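Local atomic coordinates of FMN Adenylyltransferase (Candida glabrata, PDB entry 3FWK), a protein that catalyses the transfer of an adenylyl group from ATP to FMN, the step of flavin cofactor biosynthesis that yields FAD. Residues K43-N48 with L194-H199; S30-T35 with E253-N258; F224-N229 with A302-K307. One frame throughout, in Å; residues are numbered along the deposited sequence.

Contact 1: K43-N48 with L194-H199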
loop_
_atom_site.group_PDB
_atom_site.type_symbol
_atom_site.label_atom_id
_atom_site.label_comp_id
_atom_site.label_asym_id
_atom_site.label_seq_id
_atom_site.Cartn_x
_atom_site.Cartn_y
_atom_site.Cartn_z
ATOM N N LYS A 43 4.167 -2.737 14.340
ATOM C CA LYS A 43 5.573 -2.821 14.759
ATOM C C LYS A 43 5.818 -4.026 15.636
ATOM O O LYS A 43 6.814 -4.716 15.477
ATOM C CB LYS A 43 5.983 -1.567 15.544
ATOM C CG LYS A 43 6.215 -0.323 14.738
ATOM C CD LYS A 43 6.821 0.744 15.717
ATOM C CE LYS A 43 7.263 2.008 15.066
ATOM N NZ LYS A 43 8.320 2.643 15.951
ATOM N N SER A 44 4.903 -4.306 16.569
ATOM C CA SER A 44 5.105 -5.467 17.415
ATOM C C SER A 44 5.050 -6.773 16.621
ATOM O O SER A 44 5.847 -7.680 16.858
ATOM C CB SER A 44 4.063 -5.470 18.522
ATOM O OG SER A 44 4.300 -6.545 19.386
ATOM N N ILE A 45 4.119 -6.878 15.674
ATOM C CA ILE A 45 4.037 -8.075 14.856
ATOM C C ILE A 45 5.378 -8.273 14.135
ATOM O O ILE A 45 5.900 -9.393 14.098
ATOM C CB ILE A 45 2.858 -7.962 13.859
ATOM C CG1 ILE A 45 1.521 -8.060 14.628
ATOM C CG2 ILE A 45 2.946 -9.038 12.785
ATOM C CD1 ILE A 45 0.323 -7.571 13.820
ATOM N N LEU A 46 5.937 -7.215 13.534
ATOM C CA LEU A 46 7.168 -7.387 12.780
ATOM C C LEU A 46 8.381 -7.594 13.672
ATOM O O LEU A 46 9.160 -8.546 13.495
ATOM C CB LEU A 46 7.359 -6.212 11.828
ATOM C CG LEU A 46 6.395 -6.200 10.645
ATOM C CD1 LEU A 46 6.482 -4.902 9.871
ATOM C CD2 LEU A 46 6.583 -7.409 9.737
ATOM N N ILE A 47 8.581 -6.687 14.635
ATOM C CA ILE A 47 9.801 -6.717 15.431
ATOM C C ILE A 47 9.803 -7.877 16.428
ATOM O O ILE A 47 10.839 -8.508 16.648
ATOM C CB ILE A 47 9.979 -5.367 16.153
ATOM C CG1 ILE A 47 10.205 -4.265 15.111
ATOM C CG2 ILE A 47 11.107 -5.423 17.192
ATOM C CD1 ILE A 47 10.171 -2.834 15.627
ATOM N N ASN A 48 8.660 -8.159 17.042
ATOM C CA ASN A 48 8.586 -9.195 18.070
ATOM C C ASN A 48 8.215 -10.550 17.542
ATOM O O ASN A 48 8.711 -11.543 18.044
ATOM C CB ASN A 48 7.616 -8.795 19.198
ATOM C CG ASN A 48 8.020 -7.498 19.880
ATOM O OD1 ASN A 48 9.201 -7.241 20.060
ATOM N ND2 ASN A 48 7.044 -6.692 20.257
ATOM N N LEU A 194 2.649 -13.385 6.299
ATOM C CA LEU A 194 2.898 -12.371 7.316
ATOM C C LEU A 194 1.999 -11.234 6.994
ATOM O O LEU A 194 2.149 -10.587 5.953
ATOM C CB LEU A 194 4.374 -11.951 7.279
ATOM C CG LEU A 194 5.394 -13.091 7.358
ATOM C CD1 LEU A 194 6.789 -12.549 7.144
ATOM C CD2 LEU A 194 5.282 -13.868 8.667
ATOM N N GLN A 195 0.997 -11.007 7.856
ATOM C CA GLN A 195 -0.112 -10.106 7.522
ATOM C C GLN A 195 -0.236 -9.073 8.624
ATOM O O GLN A 195 -1.076 -9.200 9.515
ATOM C CB GLN A 195 -1.405 -10.902 7.348
ATOM C CG GLN A 195 -1.294 -11.775 6.091
ATOM C CD GLN A 195 -2.322 -12.855 5.874
ATOM O OE1 GLN A 195 -2.709 -13.086 4.727
ATOM N NE2 GLN A 195 -2.746 -13.553 6.932
ATOM N N PRO A 196 0.632 -8.057 8.618
ATOM C CA PRO A 196 0.743 -7.137 9.758
ATOM C C PRO A 196 -0.152 -5.905 9.677
ATOM O O PRO A 196 0.001 -5.008 10.524
ATOM C CB PRO A 196 2.241 -6.728 9.717
ATOM C CG PRO A 196 2.887 -7.579 8.617
ATOM C CD PRO A 196 1.749 -7.843 7.682
ATOM N N LEU A 197 -1.010 -5.820 8.656
ATOM C CA LEU A 197 -1.857 -4.667 8.396
ATOM C C LEU A 197 -3.327 -4.979 8.646
ATOM O O LEU A 197 -4.209 -4.148 8.368
ATOM C CB LEU A 197 -1.679 -4.206 6.926
ATOM C CG LEU A 197 -1.875 -2.707 6.714
ATOM C CD1 LEU A 197 -0.736 -1.874 7.325
ATOM C CD2 LEU A 197 -2.066 -2.414 5.229
ATOM N N LEU A 198 -3.647 -6.158 9.209
ATOM C CA LEU A 198 -5.044 -6.622 9.190
ATOM C C LEU A 198 -5.991 -5.703 9.946
ATOM O O LEU A 198 -7.128 -5.513 9.545
ATOM C CB LEU A 198 -5.142 -8.022 9.823
ATOM C CG LEU A 198 -4.505 -9.128 8.993
ATOM C CD1 LEU A 198 -4.403 -10.421 9.819
ATOM C CD2 LEU A 198 -5.351 -9.392 7.739
ATOM N N HIS A 199 -5.488 -5.132 11.048
ATOM C CA HIS A 199 -6.282 -4.288 11.952
ATOM C C HIS A 199 -6.395 -2.824 11.497
ATOM O O HIS A 199 -7.059 -2.042 12.173
ATOM C CB HIS A 199 -5.658 -4.316 13.345
ATOM C CG HIS A 199 -4.220 -3.937 13.321
ATOM N ND1 HIS A 199 -3.254 -4.792 12.851
ATOM C CD2 HIS A 199 -3.603 -2.769 13.600
ATOM C CE1 HIS A 199 -2.091 -4.163 12.867
ATOM N NE2 HIS A 199 -2.273 -2.929 13.317
#
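Ile45 and Leu46, neighbours on helix 31-50, both press on the ring of Pro196, in the loop that follows strand 192-194. Ile45 CG2 lies 3.9 Å from Pro196 CB, and Leu46 CD2 lies 3.9 Å from Pro196 CG, so each side chain takes a different corner of the ring. The Ile45 side chain crosses the proline at about a right angle; its CG1 lies anti to the carbonyl carbon (chi1 -71°), which leaves CG2 anti to the backbone N, while the CG1 branch carries CD1 on over Pro196 CA at 4.1 Å. That same CD1 comes within 4.3 Å of His199 CE1, meeting the imidazole obliquely. Leu74 of helix 69-86 also touches Pro196.

Polar links join the same loop to helix 31-50 one or two turns earlier: Thr42 OG1 is hydrogen-bonded to Pro196 O, and His199 NE2 to Ala38 O, which ties down the ring that Ile45 touches. The whole is the packing of helix 31-50 on the loop that leaves strand 192-194 and leads to helix 202-212, within a Rossmann-like alpha/beta fold.

Contact 2: S30-T35 with E253-N258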
loop_
_atom_site.group_PDB
_atom_site.type_symbol
_atom_site.label_atom_id
_atom_site.label_comp_id
_atom_site.label_asym_id
_atom_site.label_seq_id
_atom_site.Cartn_x
_atom_site.Cartn_y
_atom_site.Cartn_z
ATOM N N SER A 30 -9.302 10.462 18.359
ATOM C CA SER A 30 -9.001 10.929 17.017
ATOM C C SER A 30 -8.585 9.802 16.090
ATOM O O SER A 30 -8.122 8.738 16.533
ATOM C CB SER A 30 -7.920 11.989 17.042
ATOM O OG SER A 30 -6.671 11.461 17.456
ATOM N N ILE A 31 -8.709 10.061 14.802
ATOM C CA ILE A 31 -8.164 9.143 13.798
ATOM C C ILE A 31 -6.649 9.031 13.932
ATOM O O ILE A 31 -6.107 7.927 13.804
ATOM C CB ILE A 31 -8.542 9.587 12.373
ATOM C CG1 ILE A 31 -10.039 9.457 12.130
ATOM C CG2 ILE A 31 -7.758 8.770 11.325
ATOM C CD1 ILE A 31 -10.525 10.232 10.919
ATOM N N ILE A 32 -5.948 10.135 14.211
ATOM C CA ILE A 32 -4.494 10.077 14.355
ATOM C C ILE A 32 -4.121 9.144 15.509
ATOM O O ILE A 32 -3.255 8.286 15.365
ATOM C CB ILE A 32 -3.864 11.457 14.492
ATOM C CG1 ILE A 32 -3.934 12.193 13.164
ATOM C CG2 ILE A 32 -2.435 11.346 14.977
ATOM C CD1 ILE A 32 -3.660 13.681 13.272
ATOM N N ALA A 33 -4.775 9.280 16.677
ATOM C CA ALA A 33 -4.437 8.389 17.783
ATOM C C ALA A 33 -4.732 6.922 17.444
ATOM O O ALA A 33 -3.935 6.049 17.778
ATOM C CB ALA A 33 -5.204 8.799 19.052
ATOM N N GLN A 34 -5.846 6.658 16.762
ATOM C CA GLN A 34 -6.156 5.308 16.349
ATOM C C GLN A 34 -5.075 4.745 15.388
ATOM O O GLN A 34 -4.710 3.576 15.465
ATOM C CB GLN A 34 -7.519 5.292 15.683
ATOM C CG GLN A 34 -8.042 3.902 15.326
ATOM C CD GLN A 34 -9.280 4.003 14.471
ATOM O OE1 GLN A 34 -9.247 4.543 13.373
ATOM N NE2 GLN A 34 -10.409 3.511 14.987
ATOM N N THR A 35 -4.584 5.608 14.509
ATOM C CA THR A 35 -3.513 5.230 13.577
ATOM C C THR A 35 -2.218 4.948 14.327
ATOM O O THR A 35 -1.504 4.001 14.007
ATOM C CB THR A 35 -3.323 6.326 12.502
ATOM O OG1 THR A 35 -4.576 6.604 11.894
ATOM C CG2 THR A 35 -2.307 5.889 11.453
ATOM N N GLU A 253 -6.867 17.121 7.243
ATOM C CA GLU A 253 -6.287 18.434 7.051
ATOM C C GLU A 253 -4.953 18.605 7.757
ATOM O O GLU A 253 -3.994 19.130 7.172
ATOM C CB GLU A 253 -7.279 19.535 7.475
ATOM C CG GLU A 253 -8.374 19.790 6.447
ATOM C CD GLU A 253 -9.555 20.629 6.950
ATOM O OE1 GLU A 253 -9.608 20.972 8.156
ATOM O OE2 GLU A 253 -10.453 20.910 6.123
ATOM N N TRP A 254 -4.869 18.164 9.009
ATOM C CA TRP A 254 -3.631 18.368 9.758
ATOM C C TRP A 254 -2.484 17.616 9.112
ATOM O O TRP A 254 -1.390 18.150 8.942
ATOM C CB TRP A 254 -3.802 17.978 11.232
ATOM C CG TRP A 254 -2.648 18.471 12.022
ATOM C CD1 TRP A 254 -2.547 19.689 12.691
ATOM C CD2 TRP A 254 -1.402 17.806 12.211
ATOM N NE1 TRP A 254 -1.324 19.782 13.288
ATOM C CE2 TRP A 254 -0.587 18.660 13.003
ATOM C CE3 TRP A 254 -0.880 16.567 11.770
ATOM C CZ2 TRP A 254 0.714 18.323 13.352
ATOM C CZ3 TRP A 254 0.401 16.231 12.106
ATOM C CH2 TRP A 254 1.198 17.106 12.898
ATOM N N GLU A 255 -2.733 16.355 8.761
ATOM C CA GLU A 255 -1.703 15.512 8.183
ATOM C C GLU A 255 -1.181 16.109 6.899
ATOM O O GLU A 255 0.036 16.056 6.654
ATOM C CB GLU A 255 -2.277 14.119 7.879
ATOM C CG GLU A 255 -2.644 13.302 9.100
ATOM C CD GLU A 255 -4.115 13.444 9.545
ATOM O OE1 GLU A 255 -4.648 14.567 9.497
ATOM O OE2 GLU A 255 -4.712 12.403 9.917
ATOM N N ILE A 256 -2.075 16.616 6.057
ATOM C CA ILE A 256 -1.657 17.175 4.764
ATOM C C ILE A 256 -0.883 18.477 4.996
ATOM O O ILE A 256 0.179 18.683 4.394
ATOM C CB ILE A 256 -2.898 17.424 3.888
ATOM C CG1 ILE A 256 -3.471 16.078 3.424
ATOM C CG2 ILE A 256 -2.498 18.235 2.657
ATOM C CD1 ILE A 256 -4.817 16.184 2.807
ATOM N N GLU A 257 -1.389 19.345 5.878
ATOM C CA GLU A 257 -0.763 20.654 6.105
ATOM C C GLU A 257 0.556 20.544 6.856
ATOM O O GLU A 257 1.369 21.478 6.816
ATOM C CB GLU A 257 -1.750 21.544 6.883
ATOM C CG GLU A 257 -2.953 22.000 6.066
ATOM C CD GLU A 257 -3.980 22.803 6.867
ATOM O OE1 GLU A 257 -3.890 22.821 8.117
ATOM O OE2 GLU A 257 -4.885 23.382 6.229
ATOM N N ASN A 258 0.765 19.468 7.593
ATOM C CA ASN A 258 1.942 19.290 8.442
ATOM C C ASN A 258 2.705 18.032 8.085
ATOM O O ASN A 258 3.393 17.417 8.918
ATOM C CB ASN A 258 1.504 19.230 9.899
ATOM C CG ASN A 258 0.808 20.492 10.305
ATOM O OD1 ASN A 258 -0.430 20.622 10.249
ATOM N ND2 ASN A 258 1.589 21.465 10.638
#
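The backbones of two helical segments, 30-35 at the start of helix 31-50 and 253-258 on the short helix 253-257, stay well apart, with Ile32 CA and Glu255 CA the nearest pair at 8.7 Å. Side chains bridge the distance, Ile32 and Glu255 reaching out from opposite directions. Ile32 CG1 approaches Glu255 OE2 at 3.3 Å, and Ile32 CD1 lies 3.8 Å from Glu255 CD, so the isoleucine arm rests against the carboxylate and makes no polar bond with it. Glu255 is bent at chi2 (93°), which swings the carboxylate round instead of letting the chain run out straight. Its OE2 is satisfied by a hydrogen bond with Ser207 OG of helix 202-212, a tie that would help fix the rotation of this buried acid group beside an apolar neighbour. Ile32 CD1 also lies 4.3 Å from Trp254 CE3, obliquely to the indole.

Ser30 sets up the helix that presents Ile32: it is the N-cap, and its OG accepts from Ala33 N at 3.0 Å with a nearly straight N-H...O angle of 165°. Farther along, Thr35 OG1 donates back to Ile31 O at 2.8 Å, from above the carbonyl plane, and Ile31 O also receives Thr35 N. Tyr21 of helix 7-23 touches Ile32 as well, while Tyr211 of helix 202-212 touches Trp254. The arrangement is plain helix-helix packing at a capped N terminus, with helix 202-212 contacting both partners.

Contact 3: F224-N229 with A302-K307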
loop_
_atom_site.group_PDB
_atom_site.type_symbol
_atom_site.label_atom_id
_atom_site.label_comp_id
_atom_site.label_asym_id
_atom_site.label_seq_id
_atom_site.Cartn_x
_atom_site.Cartn_y
_atom_site.Cartn_z
ATOM N N PHE A 224 -10.472 7.695 -7.229
ATOM C CA PHE A 224 -10.470 6.258 -6.988
ATOM C C PHE A 224 -10.205 6.003 -5.518
ATOM O O PHE A 224 -9.358 6.670 -4.896
ATOM C CB PHE A 224 -9.380 5.587 -7.840
ATOM C CG PHE A 224 -9.703 5.609 -9.295
ATOM C CD1 PHE A 224 -10.458 4.591 -9.852
ATOM C CD2 PHE A 224 -9.277 6.636 -10.136
ATOM C CE1 PHE A 224 -10.731 4.594 -11.214
ATOM C CE2 PHE A 224 -9.594 6.670 -11.470
ATOM C CZ PHE A 224 -10.300 5.633 -12.023
ATOM N N THR A 225 -10.906 5.003 -4.961
ATOM C CA THR A 225 -10.633 4.547 -3.610
ATOM C C THR A 225 -10.129 3.126 -3.550
ATOM O O THR A 225 -9.634 2.696 -2.516
ATOM C CB THR A 225 -11.898 4.679 -2.731
ATOM O OG1 THR A 225 -12.976 3.939 -3.320
ATOM C CG2 THR A 225 -12.303 6.133 -2.595
ATOM N N SER A 226 -10.267 2.391 -4.641
ATOM C CA SER A 226 -9.784 1.024 -4.699
ATOM C C SER A 226 -9.465 0.654 -6.109
ATOM O O SER A 226 -10.379 0.701 -6.966
ATOM C CB SER A 226 -10.894 0.032 -4.242
ATOM O OG SER A 226 -10.501 -1.320 -4.336
ATOM N N LEU A 227 -8.209 0.244 -6.338
ATOM C CA LEU A 227 -7.697 0.047 -7.683
ATOM C C LEU A 227 -7.895 -1.418 -8.043
ATOM O O LEU A 227 -7.086 -2.277 -7.748
ATOM C CB LEU A 227 -6.232 0.465 -7.760
ATOM C CG LEU A 227 -6.003 1.932 -7.350
ATOM C CD1 LEU A 227 -4.505 2.261 -7.398
ATOM C CD2 LEU A 227 -6.823 2.937 -8.148
ATOM N N GLY A 228 -9.045 -1.731 -8.606
ATOM C CA GLY A 228 -9.271 -3.033 -9.166
ATOM C C GLY A 228 -8.775 -2.972 -10.611
ATOM O O GLY A 228 -7.896 -2.174 -10.970
ATOM N N ASN A 229 -9.415 -3.708 -11.471
ATOM C CA ASN A 229 -8.952 -3.776 -12.834
ATOM C C ASN A 229 -9.534 -2.644 -13.696
ATOM O O ASN A 229 -10.482 -1.935 -13.304
ATOM C CB ASN A 229 -9.216 -5.162 -13.409
ATOM C CG ASN A 229 -10.667 -5.455 -13.554
ATOM O OD1 ASN A 229 -11.397 -4.709 -14.191
ATOM N ND2 ASN A 229 -11.103 -6.570 -12.971
ATOM N N ALA A 302 -16.951 0.663 -3.893
ATOM C CA ALA A 302 -18.199 1.118 -4.545
ATOM C C ALA A 302 -18.033 1.595 -5.992
ATOM O O ALA A 302 -19.016 1.611 -6.727
ATOM C CB ALA A 302 -18.843 2.186 -3.749
ATOM N N GLY A 303 -16.841 2.015 -6.370
ATOM C CA GLY A 303 -16.528 2.553 -7.732
ATOM C C GLY A 303 -16.326 1.417 -8.699
ATOM O O GLY A 303 -15.192 1.020 -8.889
ATOM N N ARG A 304 -17.430 0.858 -9.251
ATOM C CA ARG A 304 -17.491 -0.391 -10.104
ATOM C C ARG A 304 -18.644 -0.538 -11.127
ATOM O O ARG A 304 -19.855 -0.590 -10.790
ATOM C CB ARG A 304 -17.588 -1.710 -9.319
ATOM C CG ARG A 304 -16.499 -2.014 -8.273
ATOM C CD ARG A 304 -15.124 -2.050 -8.863
ATOM N NE ARG A 304 -14.070 -2.547 -7.962
ATOM C CZ ARG A 304 -13.203 -1.799 -7.256
ATOM N NH1 ARG A 304 -13.277 -0.428 -7.197
ATOM N NH2 ARG A 304 -12.253 -2.451 -6.563
ATOM N N ILE A 305 -18.258 -0.791 -12.359
ATOM C CA ILE A 305 -19.216 -0.969 -13.431
ATOM C C ILE A 305 -20.272 -1.959 -12.998
ATOM O O ILE A 305 -19.981 -2.990 -12.427
ATOM C CB ILE A 305 -18.482 -1.488 -14.675
ATOM C CG1 ILE A 305 -17.551 -0.414 -15.252
ATOM C CG2 ILE A 305 -19.492 -1.980 -15.745
ATOM C CD1 ILE A 305 -18.263 0.646 -16.121
ATOM N N LYS A 306 -21.521 -1.630 -13.319
ATOM C CA LYS A 306 -22.651 -2.493 -12.999
ATOM C C LYS A 306 -22.614 -3.775 -13.835
ATOM O O LYS A 306 -22.432 -3.732 -15.087
ATOM C CB LYS A 306 -23.975 -1.738 -13.200
ATOM C CG LYS A 306 -25.190 -2.477 -12.647
ATOM C CD LYS A 306 -26.383 -1.561 -12.443
ATOM C CE LYS A 306 -26.192 -0.611 -11.272
ATOM N NZ LYS A 306 -27.164 0.506 -11.351
ATOM N N LYS A 307 -22.719 -4.917 -13.186
ATOM C CA LYS A 307 -22.743 -6.229 -13.851
ATOM C C LYS A 307 -23.970 -6.991 -13.407
ATOM O O LYS A 307 -24.379 -6.890 -12.237
ATOM C CB LYS A 307 -21.532 -7.069 -13.433
ATOM C CG LYS A 307 -20.202 -6.541 -13.876
ATOM C CD LYS A 307 -20.001 -6.829 -15.345
ATOM C CE LYS A 307 -18.912 -5.943 -15.933
ATOM N NZ LYS A 307 -17.614 -6.046 -15.197
#
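Arg304 reaches Ser226 with both terminal nitrogens of its guanidinium, and hydrogen bonds carry most of this contact. Both residues are deposited in two conformers, and the bonds hold for the one given. The stronger link runs from Arg304 NH2 to Ser226 OG at 3.1 Å, with an N-H...O angle of 158°; the hydroxyl sits at the guanidinium edge, near its plane. Ser226 OG is anti to the backbone N, a setting that brings the hydroxyl to this nitrogen. The second link, from Arg304 NH1 to the backbone atom Ser226 O, also spans 3.1 Å but is weak, bent to 134°. One serine thus offers its side chain and its carbonyl to neighbouring nitrogens of the same group.

A third bond steadies the arginine from its own segment. NH1 of Arg304 donates to Gly303 O at 2.9 Å, close to straight at 171° and within the guanidinium plane, although it comes in above the plane of the carbonyl. The arginine chain is bent at chi2, which folds the guanidinium back over the preceding peptide. Gly303 is the centre of an inverse gamma turn. NH1 therefore serves two carbonyls, Gly303 O strongly and Ser226 O weakly, and in this conformer the bonds would limit how the guanidinium can turn.

Van der Waals contact is slight: Ser226 CB lies 3.7 Å from Arg304 NH2. Loop 224-229 runs between helices 202-212 and 253-257; the loop 302-307 follows helix 275-282. Backbone hydrogen bonds between Gly303 and Leu234 and between Ile305 and Glu232 bind the C-terminal segment to the chain following 224-229.

Overall arrangement
From the N terminus, helix 31-50 is used twice. Its first turn opens contact 2 and its later turns open contact 1. Contact 1 closes at 194-199, well before contact 2 closes at 253-258, so the smaller loop lies wholly within the larger one. Contact 3 opens at 224-229, inside the span of contact 2, and closes near the C terminus at 302-307; contacts 2 and 3 therefore cross, whereas contacts 1 and 3 follow in series. Contact 1 joins helix 31-50 to the loop after strand 192-194, contact 2 joins it to helix 253-257, and contact 3 ties the C-terminal tail to loop 224-229. Contacts 1 and 3 lie on opposite sides of the chain's centre.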